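Local coordinates for SusD superfamily protein (Bacteroides vulgatus ATCC 8482, PDB 3JQ0) that probably binds nutrients such as glycans at the outer membrane, as a SusD-family protein whose own ligand is not established, at residues 47-52 / 293-298; 298-303 / 335-340; 375-380 / 429-434; 433-438 / 450-455. One frame throughout, in Å; residues are numbered along the deposited sequence.

Contact 1 of 4, residues 47-52 / 293-298; sequences GGEASQ and NGLTQL
Glu49 lies against the backbone of Thr296, and its side chain can be read atom by atom. CB sits off the end of the Thr296 carbonyl, 3.1 Å from Thr296 O, and CG, still near that oxygen, also touches Leu295 CD1 at 3.7 Å. A bend at the next torsion (chi2 91°) carries the carboxylate to the amide of Thr296, with Thr296 N to Glu49 OE2 at 3.0 Å and a nearly straight N-H approach of 165°. That N-H comes from above the carboxylate plane, 55° out of it. The meeting joins two irregular loops far apart in sequence, one following strand 41-43 and the other leading into strand 299-300, the two strands that pair antiparallel in a small sheet of this SusD-family fold. Further along, Gln297 passes Gln52 at a slant, its NE2 3.7 Å from Gln52 CG. Both ends of its amide are tied across by water: one water links Gln297 NE2 to Ala50 O, and a second donates to Gln297 OE1 and to Gln52 O. Beside them Ser51 CB lies 3.3 Å from Gln297 O, while the serine hydroxyl bonds to Glu55.

Contact 2 of 4, residues 298-303 / 335-340; sequences LQVRRE and FGPITY
Pro337 O is gripped twice, by the side-chain amide of Gln299 and by a water. Gln299 NE2 reaches Pro337 O at 3.1 Å with an N-H angle of 169°, the oxygen lying in the amide plane while the donor is tilted somewhat from the carbonyl plane. The water, which donates to Pro337 O, also donates to Gln299 OE1, so the amide meets the strand through both of its polar atoms. The second N-H of NE2 goes to Val300 O at 2.9 Å, on a lone pair in the carbonyl plane; with Ile46 N also bonded to OE1, the amide is probably fixed in rotation. Here the weakly bonded strand 299-300 meets the end of strand 332-339, the latter half of an antiparallel hairpin with 320-326, where Phe335 and Gly336 form a classic beta bulge opposite Val323. The proline ring is directed at the other segment: its CG lies 4.0 Å from Val300 CG1, and its CD 3.8 Å from Arg302 CA. Arg302 crosses the ring at about a right angle, its CD 3.5 Å from Phe335 O. A bend at chi3 (-64°) accompanies the pairing of NE with Asp43, outside the two segments, while NH1 reaches Phe335 O through a water lying in the guanidinium plane. Another water donates to Leu298 O and Thr339 OG1 and accepts from Val300 N.

Contact 3 of 4, residues 375-380 / 429-434; sequences KVLLGE and GALEAI
Val376 is the bump of this contact, its forked side chain pushed into a hollow formed by Ala430, Leu431 and Ile434. The two methyls divide the work. CG1, held anti to the backbone N (chi1 168°), meets Leu431, with Val376 CG1 3.5 Å from Leu431 CD2. CG2 settles between two other neighbours: Val376 CG2 lies 3.6 Å from Ala430 CB, and 3.7 Å from Ile434 CD1, where the valine and isoleucine slide past each other in opposite directions. Ala430, with only a CB, makes the shallow side of the hollow. The same Leu431 CD2 is also touched, more loosely, by Leu377 CD2 at 4.2 Å. With Val376 cut back to alanine, a gap is likely to open before Leu431, Ala430 and Ile434, whose methyls would lose their partners. Pro382 also touches the valine, while Tyr459 packs on Leu431. The contact involves apolar side chains alone and sits where one helix stops and another starts: helix 364-377 closes in a Schellman motif at Gly379, whose positive phi suits glycine, and Gly429 takes the N-cap position of helix 430-441. This is apolar packing of a helix C-terminal end on the N-terminal turn of another, within the largely helical SusD fold.

Contact 4 of 4, residues 433-438 / 450-455; sequences AILKER and YDIRLL
Arg438 and Asp451 cross obliquely, and their flat groups are strongly turned, the guanidinium and carboxylate planes standing 69° apart. The meeting is single-pronged, as suits planes so turned: Arg438 NE bonds Asp451 OD1 at 2.8 Å, the N-H angle being 153°. The oxygen sits at the edge of the guanidinium, slightly tilted from its plane, whereas the nitrogen approaches from above the carboxylate plane. A bend at chi3 of the arginine swings NE round to the aspartate, after its CB has passed close to Asp451 OD2. Asp451 OD1 is also reached by a water that accepts from Arg438 NH2, and two further waters lie at OD2, within 2.7 Å and 2.8 Å of it, close to Leu435 O and Arg438 O. These polar groups are buried between two helices of the SusD fold, 430-441 and 448-455, which run nearly antiparallel; the axes of the short segments lie 163° apart in direction and come within 10.9 Å. Beyond the ion pair the interface turns apolar. Leu435 and Leu455 reach toward each other tip to tip, with Leu435 CD2 3.9 Å from Leu455 CD1, while the same Leu435 CD2 lies 3.8 Å from Asp451 CB, sliding past it in the opposite direction. Ile452 CG2 is a looser neighbour. Replacing Arg438 by a leucine would probably leave the buried Asp451 charge without its mate and take from Asp366 its salt-bridge partner at NH1. Tyr463 from helix 457-463 touches both Leu435 and Ile452.

In the fold
The four contacts form two neighbouring pairs. Contacts 1 and 2 have centres 11 Å apart and share Leu298: the chain leaves one loop meeting and enters strand 299-300, where the next begins. Contacts 3 and 4 lie 10 Å apart, centre to centre, and share Ala433 and Ile434, so that helix 430-441 meets helix 364-377 at its start and helix 448-455 farther on. The pairs are well separated: the centres of contacts 1 and 3 are 38 Å apart, on opposite sides of the chain's centre, and those of contacts 2 and 4 are 21 Å apart. Contact 4 lies deepest, 12 Å from that centre. No bound sugar marks a binding site to which they can be related.

Contact 1 of 4, residues 47-52 / 293-298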
# COMPACT_ATOMS: atom_id res chain seq x y z
N GLY A 47 -2.29 20.40 13.43
CA GLY A 47 -2.35 20.47 14.88
C GLY A 47 -1.11 21.00 15.54
O GLY A 47 -1.06 21.02 16.78
N GLY A 48 -0.09 21.36 14.76
CA GLY A 48 1.10 21.99 15.32
C GLY A 48 2.25 21.08 15.67
O GLY A 48 3.28 21.54 16.11
N GLU A 49 2.08 19.77 15.47
CA GLU A 49 3.14 18.83 15.78
C GLU A 49 4.39 19.11 14.97
O GLU A 49 4.33 19.34 13.77
CB GLU A 49 2.72 17.40 15.47
CG GLU A 49 1.56 16.82 16.27
CD GLU A 49 0.20 17.01 15.68
OE1 GLU A 49 -0.06 18.02 15.05
OE2 GLU A 49 -0.62 16.07 15.89
N ALA A 50 5.55 18.92 15.59
CA ALA A 50 6.79 18.77 14.88
C ALA A 50 6.71 17.48 14.06
O ALA A 50 6.30 16.45 14.57
CB ALA A 50 7.97 18.73 15.85
N SER A 51 7.18 17.50 12.80
CA SER A 51 7.16 16.30 11.98
C SER A 51 8.36 15.39 12.21
O SER A 51 8.32 14.23 11.81
CB SER A 51 6.98 16.63 10.51
OG SER A 51 7.85 17.68 10.09
N GLN A 52 9.39 15.87 12.91
CA GLN A 52 10.44 15.01 13.43
C GLN A 52 11.08 14.15 12.38
O GLN A 52 11.33 12.96 12.61
CB GLN A 52 9.96 14.19 14.61
CG GLN A 52 9.43 15.03 15.78
CD GLN A 52 10.48 15.73 16.56
OE1 GLN A 52 11.58 16.00 16.05
NE2 GLN A 52 10.16 16.07 17.82
N ASN A 293 -7.58 9.93 18.90
CA ASN A 293 -6.42 10.44 19.62
C ASN A 293 -5.15 9.84 19.12
O ASN A 293 -4.94 8.65 19.22
CB ASN A 293 -6.50 10.16 21.11
CG ASN A 293 -5.46 10.91 21.89
OD1 ASN A 293 -5.22 12.11 21.62
ND2 ASN A 293 -4.85 10.24 22.85
N GLY A 294 -4.29 10.63 18.57
CA GLY A 294 -3.03 10.20 18.04
C GLY A 294 -2.10 11.37 17.89
O GLY A 294 -2.28 12.43 18.50
N LEU A 295 -1.09 11.20 17.07
CA LEU A 295 -0.13 12.22 16.73
C LEU A 295 0.03 12.25 15.21
O LEU A 295 0.12 11.20 14.59
CB LEU A 295 1.19 11.90 17.42
CG LEU A 295 2.31 12.90 17.48
CD1 LEU A 295 2.01 13.93 18.52
CD2 LEU A 295 3.65 12.18 17.89
N THR A 296 0.04 13.45 14.62
CA THR A 296 0.20 13.60 13.19
C THR A 296 1.57 14.17 12.87
O THR A 296 1.88 15.32 13.26
CB THR A 296 -0.89 14.51 12.59
OG1 THR A 296 -2.15 13.96 12.92
CG2 THR A 296 -0.77 14.69 11.11
N GLN A 297 2.39 13.37 12.18
CA GLN A 297 3.68 13.85 11.64
C GLN A 297 3.77 13.88 10.11
O GLN A 297 4.67 14.50 9.58
CB GLN A 297 4.85 13.02 12.22
CG GLN A 297 5.02 13.18 13.70
CD GLN A 297 6.19 12.46 14.26
OE1 GLN A 297 6.77 11.59 13.59
NE2 GLN A 297 6.54 12.77 15.52
N LEU A 298 2.80 13.25 9.43
CA LEU A 298 2.64 13.30 7.99
C LEU A 298 1.25 13.88 7.74
O LEU A 298 0.26 13.30 8.22
CB LEU A 298 2.74 11.90 7.36
CG LEU A 298 4.15 11.33 7.13
CD1 LEU A 298 4.05 9.86 6.73
CD2 LEU A 298 4.93 12.19 6.08
O HOH W 1 5.65 15.29 16.95
O HOH W 2 9.43 10.91 13.48

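Contact 2 of 4, residues 298-303 / 335-340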
# COMPACT_ATOMS: atom_id res chain seq x y z
N LEU A 298 2.80 13.25 9.43
CA LEU A 298 2.64 13.30 7.99
C LEU A 298 1.25 13.88 7.74
O LEU A 298 0.26 13.30 8.22
CB LEU A 298 2.74 11.90 7.36
CG LEU A 298 4.15 11.33 7.13
CD1 LEU A 298 4.05 9.86 6.73
CD2 LEU A 298 4.93 12.19 6.08
N GLN A 299 1.18 15.03 7.07
CA GLN A 299 -0.06 15.79 6.89
C GLN A 299 -0.43 15.83 5.42
O GLN A 299 0.29 16.42 4.59
CB GLN A 299 0.19 17.20 7.43
CG GLN A 299 -0.95 18.17 7.16
CD GLN A 299 -2.24 17.79 7.82
OE1 GLN A 299 -2.30 17.74 9.07
NE2 GLN A 299 -3.29 17.57 7.04
N VAL A 300 -1.60 15.28 5.10
CA VAL A 300 -2.17 15.41 3.77
C VAL A 300 -2.23 16.90 3.44
O VAL A 300 -2.71 17.71 4.24
CB VAL A 300 -3.55 14.75 3.70
CG1 VAL A 300 -4.29 15.07 2.37
CG2 VAL A 300 -3.47 13.23 3.96
N ARG A 301 -1.82 17.26 2.22
CA ARG A 301 -1.84 18.66 1.79
C ARG A 301 -3.26 19.21 1.96
O ARG A 301 -4.23 18.61 1.49
CB ARG A 301 -1.45 18.75 0.31
CG ARG A 301 -0.00 18.43 0.03
CD ARG A 301 0.95 19.56 0.46
NE ARG A 301 2.30 19.38 -0.03
CZ ARG A 301 3.28 20.28 0.13
NH1 ARG A 301 3.07 21.36 0.82
NH2 ARG A 301 4.48 20.05 -0.39
N ARG A 302 -3.36 20.37 2.57
CA ARG A 302 -4.68 20.96 2.85
C ARG A 302 -5.48 21.17 1.56
O ARG A 302 -6.69 20.92 1.50
CB ARG A 302 -4.51 22.26 3.62
CG ARG A 302 -3.95 22.08 5.01
CD ARG A 302 -3.52 23.37 5.62
NE ARG A 302 -2.42 23.93 4.87
CZ ARG A 302 -2.00 25.17 4.97
NH1 ARG A 302 -2.58 25.99 5.85
NH2 ARG A 302 -1.00 25.60 4.23
N GLU A 303 -4.81 21.61 0.50
CA GLU A 303 -5.41 21.88 -0.79
C GLU A 303 -5.98 20.60 -1.43
O GLU A 303 -6.92 20.64 -2.23
CB GLU A 303 -4.30 22.52 -1.66
CG GLU A 303 -4.70 22.95 -3.06
CD GLU A 303 -3.54 23.39 -3.97
OE1 GLU A 303 -2.35 23.42 -3.56
OE2 GLU A 303 -3.82 23.65 -5.16
N PHE A 335 -9.80 24.43 7.83
CA PHE A 335 -8.51 24.41 8.49
C PHE A 335 -7.60 23.34 7.86
O PHE A 335 -6.45 23.61 7.52
CB PHE A 335 -8.68 24.28 9.99
CG PHE A 335 -7.38 24.48 10.76
CD1 PHE A 335 -6.69 25.69 10.72
CD2 PHE A 335 -6.85 23.46 11.54
CE1 PHE A 335 -5.48 25.82 11.43
CE2 PHE A 335 -5.70 23.62 12.27
CZ PHE A 335 -5.01 24.79 12.20
N GLY A 336 -8.10 22.12 7.70
CA GLY A 336 -7.34 21.11 7.01
C GLY A 336 -8.01 19.77 7.10
O GLY A 336 -9.04 19.61 7.76
N PRO A 337 -7.37 18.76 6.50
CA PRO A 337 -7.93 17.39 6.50
C PRO A 337 -7.28 16.54 7.57
O PRO A 337 -6.10 16.74 7.93
CB PRO A 337 -7.55 16.90 5.09
CG PRO A 337 -6.22 17.52 4.87
CD PRO A 337 -6.24 18.86 5.55
N ILE A 338 -8.04 15.55 8.05
CA ILE A 338 -7.53 14.49 8.90
C ILE A 338 -7.69 13.15 8.18
O ILE A 338 -8.62 12.92 7.39
CB ILE A 338 -8.16 14.45 10.31
CG1 ILE A 338 -9.66 14.18 10.23
CG2 ILE A 338 -7.87 15.72 11.07
CD1 ILE A 338 -10.33 13.82 11.58
N THR A 339 -6.72 12.28 8.43
CA THR A 339 -6.71 10.91 7.93
C THR A 339 -7.92 10.15 8.46
O THR A 339 -8.14 10.11 9.66
CB THR A 339 -5.44 10.22 8.42
OG1 THR A 339 -4.31 11.00 8.10
CG2 THR A 339 -5.33 8.81 7.87
N TYR A 340 -8.70 9.53 7.57
CA TYR A 340 -10.02 9.03 8.00
C TYR A 340 -10.34 7.61 7.52
O TYR A 340 -11.32 7.07 7.98
CB TYR A 340 -11.11 10.02 7.53
CG TYR A 340 -12.28 10.19 8.48
CD1 TYR A 340 -12.10 10.66 9.77
CD2 TYR A 340 -13.57 9.98 8.02
CE1 TYR A 340 -13.19 10.86 10.60
CE2 TYR A 340 -14.66 10.21 8.84
CZ TYR A 340 -14.45 10.65 10.11
OH TYR A 340 -15.56 10.90 10.94
O HOH W 3 -2.45 13.40 7.26
O HOH W 4 -4.32 16.18 9.99
O HOH W 5 -4.43 25.43 8.05

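Contact 3 of 4, residues 375-380 / 429-434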
# COMPACT_ATOMS: atom_id res chain seq x y z
N LYS A 375 -3.28 -3.87 -19.54
CA LYS A 375 -4.00 -3.72 -20.77
C LYS A 375 -3.57 -2.47 -21.53
O LYS A 375 -3.23 -2.53 -22.71
CB LYS A 375 -5.49 -3.71 -20.49
CG LYS A 375 -6.07 -5.11 -20.26
CD LYS A 375 -7.60 -5.07 -20.04
CE LYS A 375 -8.19 -6.46 -19.96
NZ LYS A 375 -9.69 -6.45 -19.94
N VAL A 376 -3.56 -1.32 -20.88
CA VAL A 376 -3.19 -0.08 -21.56
C VAL A 376 -1.80 -0.17 -22.17
O VAL A 376 -1.55 0.28 -23.28
CB VAL A 376 -3.32 1.14 -20.62
CG1 VAL A 376 -2.66 2.38 -21.21
CG2 VAL A 376 -4.77 1.39 -20.30
N LEU A 377 -0.87 -0.73 -21.41
CA LEU A 377 0.50 -0.87 -21.87
C LEU A 377 0.62 -1.73 -23.11
O LEU A 377 1.54 -1.57 -23.91
CB LEU A 377 1.42 -1.32 -20.73
CG LEU A 377 1.62 -0.30 -19.62
CD1 LEU A 377 2.19 -0.90 -18.38
CD2 LEU A 377 2.47 0.87 -20.14
N LEU A 378 -0.31 -2.68 -23.26
CA LEU A 378 -0.47 -3.53 -24.45
C LEU A 378 -1.38 -2.94 -25.51
O LEU A 378 -1.51 -3.56 -26.56
CB LEU A 378 -1.09 -4.86 -24.00
CG LEU A 378 -0.14 -5.76 -23.24
CD1 LEU A 378 -0.86 -6.87 -22.53
CD2 LEU A 378 0.99 -6.31 -24.15
N GLY A 379 -1.90 -1.74 -25.34
CA GLY A 379 -2.79 -1.13 -26.29
C GLY A 379 -4.24 -1.55 -26.17
O GLY A 379 -5.05 -1.18 -27.00
N GLU A 380 -4.59 -2.31 -25.14
CA GLU A 380 -5.94 -2.79 -24.94
C GLU A 380 -6.80 -1.81 -24.13
O GLU A 380 -6.30 -0.92 -23.45
CB GLU A 380 -5.92 -4.15 -24.24
CG GLU A 380 -5.17 -5.24 -25.01
CD GLU A 380 -5.25 -6.60 -24.27
OE1 GLU A 380 -6.28 -6.92 -23.65
OE2 GLU A 380 -4.26 -7.35 -24.27
N GLY A 429 -5.35 10.84 -21.15
CA GLY A 429 -4.93 9.50 -21.56
C GLY A 429 -5.18 8.44 -20.53
O GLY A 429 -5.40 8.72 -19.32
N ALA A 430 -5.19 7.19 -20.94
CA ALA A 430 -5.55 6.07 -20.07
C ALA A 430 -4.57 5.85 -18.92
O ALA A 430 -5.01 5.55 -17.82
CB ALA A 430 -5.70 4.84 -20.92
N LEU A 431 -3.26 6.01 -19.16
CA LEU A 431 -2.32 5.88 -18.07
C LEU A 431 -2.54 6.90 -16.96
O LEU A 431 -2.58 6.54 -15.78
CB LEU A 431 -0.86 5.97 -18.54
CG LEU A 431 -0.36 4.80 -19.37
CD1 LEU A 431 1.08 5.09 -19.80
CD2 LEU A 431 -0.45 3.43 -18.64
N GLU A 432 -2.74 8.17 -17.31
CA GLU A 432 -3.08 9.16 -16.35
C GLU A 432 -4.37 8.83 -15.64
O GLU A 432 -4.48 9.03 -14.42
CB GLU A 432 -3.11 10.53 -17.00
CG GLU A 432 -1.75 11.11 -17.34
CD GLU A 432 -0.99 11.73 -16.18
OE1 GLU A 432 -1.46 11.70 -15.00
OE2 GLU A 432 0.09 12.29 -16.48
N ALA A 433 -5.36 8.35 -16.37
CA ALA A 433 -6.63 8.04 -15.73
C ALA A 433 -6.48 6.95 -14.68
O ALA A 433 -7.13 6.99 -13.64
CB ALA A 433 -7.71 7.62 -16.76
N ILE A 434 -5.63 5.96 -14.95
CA ILE A 434 -5.41 4.86 -14.00
C ILE A 434 -4.60 5.38 -12.80
O ILE A 434 -4.91 5.01 -11.67
CB ILE A 434 -4.75 3.66 -14.66
CG1 ILE A 434 -5.71 3.06 -15.70
CG2 ILE A 434 -4.41 2.59 -13.62
CD1 ILE A 434 -5.01 2.12 -16.69

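Contact 4 of 4, residues 433-438 / 450-455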
# COMPACT_ATOMS: atom_id res chain seq x y z
N ALA A 433 -5.36 8.35 -16.37
CA ALA A 433 -6.63 8.04 -15.73
C ALA A 433 -6.48 6.95 -14.68
O ALA A 433 -7.13 6.99 -13.64
CB ALA A 433 -7.71 7.62 -16.76
N ILE A 434 -5.63 5.96 -14.95
CA ILE A 434 -5.41 4.86 -14.00
C ILE A 434 -4.60 5.38 -12.80
O ILE A 434 -4.91 5.01 -11.67
CB ILE A 434 -4.75 3.66 -14.66
CG1 ILE A 434 -5.71 3.06 -15.70
CG2 ILE A 434 -4.41 2.59 -13.62
CD1 ILE A 434 -5.01 2.12 -16.69
N LEU A 435 -3.62 6.26 -13.02
CA LEU A 435 -2.92 6.87 -11.88
C LEU A 435 -3.92 7.61 -10.99
O LEU A 435 -3.86 7.50 -9.77
CB LEU A 435 -1.83 7.83 -12.33
CG LEU A 435 -0.57 7.21 -12.90
CD1 LEU A 435 0.35 8.34 -13.35
CD2 LEU A 435 0.14 6.30 -11.91
N LYS A 436 -4.83 8.37 -11.60
CA LYS A 436 -5.82 9.13 -10.84
C LYS A 436 -6.70 8.19 -10.06
O LYS A 436 -7.03 8.42 -8.90
CB LYS A 436 -6.61 9.99 -11.82
CG LYS A 436 -7.84 10.69 -11.21
CD LYS A 436 -8.49 11.69 -12.16
CE LYS A 436 -9.18 11.06 -13.35
NZ LYS A 436 -9.69 12.09 -14.31
N GLU A 437 -7.13 7.11 -10.71
CA GLU A 437 -8.03 6.15 -10.07
C GLU A 437 -7.34 5.51 -8.87
O GLU A 437 -7.96 5.36 -7.80
CB GLU A 437 -8.54 5.12 -11.04
CG GLU A 437 -9.82 4.44 -10.56
CD GLU A 437 -10.99 5.40 -10.48
OE1 GLU A 437 -11.05 6.35 -11.31
OE2 GLU A 437 -11.84 5.23 -9.57
N ARG A 438 -6.09 5.11 -9.02
CA ARG A 438 -5.35 4.52 -7.94
C ARG A 438 -5.11 5.49 -6.80
O ARG A 438 -5.13 5.11 -5.62
CB ARG A 438 -4.02 3.90 -8.42
CG ARG A 438 -4.20 2.69 -9.29
CD ARG A 438 -2.88 2.05 -9.67
NE ARG A 438 -2.18 1.45 -8.58
CZ ARG A 438 -2.45 0.29 -8.04
NH1 ARG A 438 -3.46 -0.45 -8.46
NH2 ARG A 438 -1.67 -0.17 -7.05
N TYR A 450 5.01 3.97 -5.53
CA TYR A 450 5.31 2.84 -6.40
C TYR A 450 4.60 3.00 -7.75
O TYR A 450 5.17 2.59 -8.77
CB TYR A 450 4.96 1.54 -5.71
CG TYR A 450 5.89 1.06 -4.63
CD1 TYR A 450 7.25 1.26 -4.70
CD2 TYR A 450 5.44 0.27 -3.58
CE1 TYR A 450 8.13 0.70 -3.80
CE2 TYR A 450 6.30 -0.26 -2.67
CZ TYR A 450 7.66 -0.12 -2.79
OH TYR A 450 8.56 -0.72 -1.94
N ASP A 451 3.39 3.56 -7.78
CA ASP A 451 2.69 3.78 -9.06
C ASP A 451 3.49 4.67 -9.98
O ASP A 451 3.66 4.38 -11.17
CB ASP A 451 1.33 4.47 -8.81
CG ASP A 451 0.26 3.65 -8.11
OD1 ASP A 451 0.39 2.42 -8.05
OD2 ASP A 451 -0.74 4.30 -7.67
N ILE A 452 3.93 5.82 -9.49
CA ILE A 452 4.63 6.77 -10.33
C ILE A 452 6.01 6.26 -10.69
O ILE A 452 6.49 6.44 -11.81
CB ILE A 452 4.57 8.21 -9.76
CG1 ILE A 452 5.36 8.38 -8.47
CG2 ILE A 452 3.11 8.64 -9.63
CD1 ILE A 452 5.27 9.77 -7.86
N ARG A 453 6.68 5.59 -9.75
CA ARG A 453 7.96 4.96 -10.03
C ARG A 453 7.85 3.93 -11.15
O ARG A 453 8.72 3.88 -12.04
CB ARG A 453 8.50 4.29 -8.78
CG ARG A 453 9.16 5.26 -7.80
CD ARG A 453 10.61 5.52 -8.16
NE ARG A 453 11.45 4.36 -7.80
CZ ARG A 453 12.25 3.68 -8.60
NH1 ARG A 453 12.35 3.98 -9.90
NH2 ARG A 453 12.96 2.68 -8.10
N LEU A 454 6.81 3.11 -11.13
CA LEU A 454 6.61 2.11 -12.21
C LEU A 454 6.59 2.78 -13.57
O LEU A 454 7.29 2.34 -14.49
CB LEU A 454 5.34 1.36 -11.98
CG LEU A 454 4.89 0.48 -13.14
CD1 LEU A 454 5.88 -0.69 -13.46
CD2 LEU A 454 3.51 -0.09 -12.83
N LEU A 455 5.83 3.85 -13.71
CA LEU A 455 5.67 4.48 -15.01
C LEU A 455 6.84 5.30 -15.46
O LEU A 455 7.01 5.52 -16.67
CB LEU A 455 4.34 5.24 -15.10
CG LEU A 455 3.10 4.34 -15.13
CD1 LEU A 455 1.81 5.20 -15.22
CD2 LEU A 455 3.13 3.28 -16.23
O HOH W 6 -1.49 6.82 -8.47
O HOH W 7 -2.05 5.41 -5.47
O HOH W 8 1.32 0.45 -6.33